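Local coordinates for maltose-binding protein MalE1 (Thermotoga maritima, PDB 6DTU) that binds maltotetraose and probably delivers malto-oligosaccharides to a membrane transporter as a periplasmic-type binding protein, at residues E109-I114 and E154-A159. Residues are numbered along the deposited sequence; the frame is centred on the assembly and turned at random.
With GLC (alpha-D-glucopyranose), chain C; GLC (alpha-D-glucopyranose), chain B.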
# COMPACT_ATOMS: atom_id res chain seq x y z
N GLU A 109 -1.58 -3.21 6.15
CA GLU A 109 -1.92 -1.80 6.06
C GLU A 109 -3.17 -1.65 5.20
O GLU A 109 -3.53 -2.53 4.41
CB GLU A 109 -0.78 -1.01 5.41
CG GLU A 109 -0.52 -1.46 3.97
CD GLU A 109 0.80 -1.01 3.42
OE1 GLU A 109 1.64 -0.50 4.19
OE2 GLU A 109 0.99 -1.16 2.20
N ALA A 110 -3.82 -0.49 5.35
CA ALA A 110 -4.88 -0.05 4.45
C ALA A 110 -4.98 1.46 4.60
O ALA A 110 -4.72 2.00 5.67
CB ALA A 110 -6.23 -0.67 4.82
N ILE A 111 -5.37 2.12 3.50
CA ILE A 111 -5.58 3.56 3.59
C ILE A 111 -6.83 3.85 4.41
O ILE A 111 -7.70 3.00 4.60
CB ILE A 111 -5.62 4.26 2.21
CG1 ILE A 111 -6.76 3.76 1.33
CG2 ILE A 111 -4.29 4.03 1.47
CD1 ILE A 111 -6.68 4.31 -0.12
N ALA A 112 -6.89 5.07 4.94
CA ALA A 112 -7.95 5.52 5.84
C ALA A 112 -8.05 7.03 5.73
O ALA A 112 -7.27 7.68 5.03
CB ALA A 112 -7.66 5.10 7.29
N LEU A 113 -9.03 7.60 6.41
CA LEU A 113 -9.10 9.05 6.51
C LEU A 113 -8.11 9.50 7.58
O LEU A 113 -8.19 9.07 8.73
CB LEU A 113 -10.50 9.52 6.87
CG LEU A 113 -10.73 11.02 6.94
CD1 LEU A 113 -10.79 11.60 5.54
CD2 LEU A 113 -12.05 11.25 7.68
N ILE A 114 -7.14 10.31 7.18
CA ILE A 114 -6.22 10.97 8.10
C ILE A 114 -6.61 12.43 8.12
O ILE A 114 -6.75 13.05 7.06
CB ILE A 114 -4.76 10.80 7.66
CG1 ILE A 114 -4.43 9.32 7.52
CG2 ILE A 114 -3.82 11.46 8.68
CD1 ILE A 114 -3.08 9.10 6.94
N GLU A 154 -5.14 7.81 -9.24
CA GLU A 154 -4.36 6.62 -8.92
C GLU A 154 -5.31 5.56 -8.38
O GLU A 154 -5.91 5.74 -7.31
CB GLU A 154 -3.29 6.99 -7.89
CG GLU A 154 -2.11 6.05 -7.86
CD GLU A 154 -0.98 6.56 -6.98
OE1 GLU A 154 -0.93 7.78 -6.64
OE2 GLU A 154 -0.11 5.73 -6.63
N PHE A 155 -5.44 4.45 -9.11
CA PHE A 155 -6.43 3.43 -8.79
C PHE A 155 -6.35 2.95 -7.35
O PHE A 155 -7.37 2.71 -6.70
CB PHE A 155 -6.25 2.25 -9.76
CG PHE A 155 -7.02 1.01 -9.39
CD1 PHE A 155 -8.38 1.05 -9.15
CD2 PHE A 155 -6.38 -0.22 -9.36
CE1 PHE A 155 -9.08 -0.10 -8.83
CE2 PHE A 155 -7.07 -1.38 -9.04
CZ PHE A 155 -8.43 -1.32 -8.78
N TYR A 156 -5.13 2.76 -6.83
CA TYR A 156 -4.98 2.26 -5.47
C TYR A 156 -5.76 3.12 -4.46
O TYR A 156 -6.38 2.59 -3.53
CB TYR A 156 -3.50 2.16 -5.12
CG TYR A 156 -3.24 1.67 -3.71
CD1 TYR A 156 -3.10 0.31 -3.42
CD2 TYR A 156 -3.15 2.57 -2.65
CE1 TYR A 156 -2.87 -0.14 -2.11
CE2 TYR A 156 -2.91 2.13 -1.35
CZ TYR A 156 -2.78 0.78 -1.10
OH TYR A 156 -2.56 0.36 0.18
N TYR A 157 -5.77 4.43 -4.66
CA TYR A 157 -6.43 5.34 -3.73
C TYR A 157 -7.93 5.52 -3.99
O TYR A 157 -8.66 5.93 -3.08
CB TYR A 157 -5.71 6.70 -3.72
CG TYR A 157 -4.32 6.54 -3.17
CD1 TYR A 157 -4.08 6.67 -1.80
CD2 TYR A 157 -3.25 6.19 -3.99
CE1 TYR A 157 -2.81 6.45 -1.27
CE2 TYR A 157 -2.00 6.00 -3.47
CZ TYR A 157 -1.78 6.15 -2.12
OH TYR A 157 -0.55 5.94 -1.59
N ILE A 158 -8.39 5.23 -5.21
CA ILE A 158 -9.82 5.30 -5.53
C ILE A 158 -10.49 3.95 -5.33
O ILE A 158 -11.73 3.87 -5.26
CB ILE A 158 -9.96 5.80 -6.98
CG1 ILE A 158 -9.21 7.13 -7.16
CG2 ILE A 158 -11.43 6.00 -7.39
CD1 ILE A 158 -9.59 8.19 -6.17
N ALA A 159 -9.72 2.88 -5.21
CA ALA A 159 -10.29 1.56 -4.94
C ALA A 159 -11.31 1.52 -3.80
O ALA A 159 -12.29 0.77 -3.94
CB ALA A 159 -9.17 0.53 -4.71
C1 GLC C . 1.62 2.54 -0.71
C2 GLC C . 1.19 1.12 -0.57
C3 GLC C . 1.46 0.36 -1.79
C4 GLC C . 0.76 0.98 -2.99
C5 GLC C . 1.14 2.48 -3.16
C6 GLC C . 0.30 3.16 -4.12
O2 GLC C . 2.01 0.53 0.49
O3 GLC C . 0.92 -1.01 -1.68
O4 GLC C . 1.19 0.31 -4.22
O5 GLC C . 0.87 3.15 -1.82
O6 GLC C . 0.91 4.40 -4.44
C1 GLC B . 0.27 -0.52 -4.84
C2 GLC B . 0.94 -1.77 -5.26
C3 GLC B . 2.02 -1.50 -6.27
C4 GLC B . 1.49 -0.85 -7.48
C5 GLC B . 0.78 0.48 -7.12
C6 GLC B . 0.13 1.06 -8.22
O2 GLC B . 1.54 -2.39 -4.09
O3 GLC B . 2.66 -2.77 -6.64
O4 GLC B . 2.62 -0.55 -8.35
O5 GLC B . -0.29 0.17 -6.03
O6 GLC B . -0.43 2.28 -7.81
O HOH W 1 -0.83 -1.76 0.32
O HOH W 2 -5.33 0.60 1.06
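The Tyr156 ring meets Ile111 obliquely, with CG2 of Ile111 3.7 Å from CE2 of Tyr156, and one face of the same ring carries a glucose unit of chain C. That sugar sets its C4 over the centre of the ring, a CH-pi contact. In the ring plane, CD2 of Tyr157 sits at the Tyr156 edge. Tyr157 in turn receives CD2 of Tyr156 over the centre of one of its faces, so the two tyrosines meet edge to face. OE2 of Glu154 lies in plane at the Tyr157 edge, as does, near the plane, O6 of the chain C glucose.

Ile111 fills the angle between the rings. Its CG2 touches Tyr156, and its CD1 packs 3.9 Å from CD1 of Tyr157. The extended outer chain (chi2 -172°) carries CD1 on to the helix backbone at Tyr157. Tyr156 has CG anti to the backbone N (chi1 179°), and this brings its hydroxyl to the two waters.

No direct hydrogen bond joins the segments. Two waters do the bridging. One lies 2.7 Å from both OE2 of Glu109 and OH of Tyr156, and also bonds O3 of the chain C glucose. The other accepts from Ile111 N and bonds the Tyr156 hydroxyl. Two glutamates grip the glucose of chain C: its O2 donates to Glu109 OE2 at 2.6 Å, and its O6 to Glu154 OE2 at 2.8 Å. Arg301 pairs with Glu109 OE1 and probably helps hold the carboxylate in place. Were Tyr156 replaced by alanine, the glucose would probably lose the aromatic face beneath its C4, and both waters the hydroxyl they share.

An aromatic face against the sugar and carboxylates at its hydroxyls are characteristic of the maltose-binding cleft of bacterial solute-binding proteins, here occupied by maltotetraose.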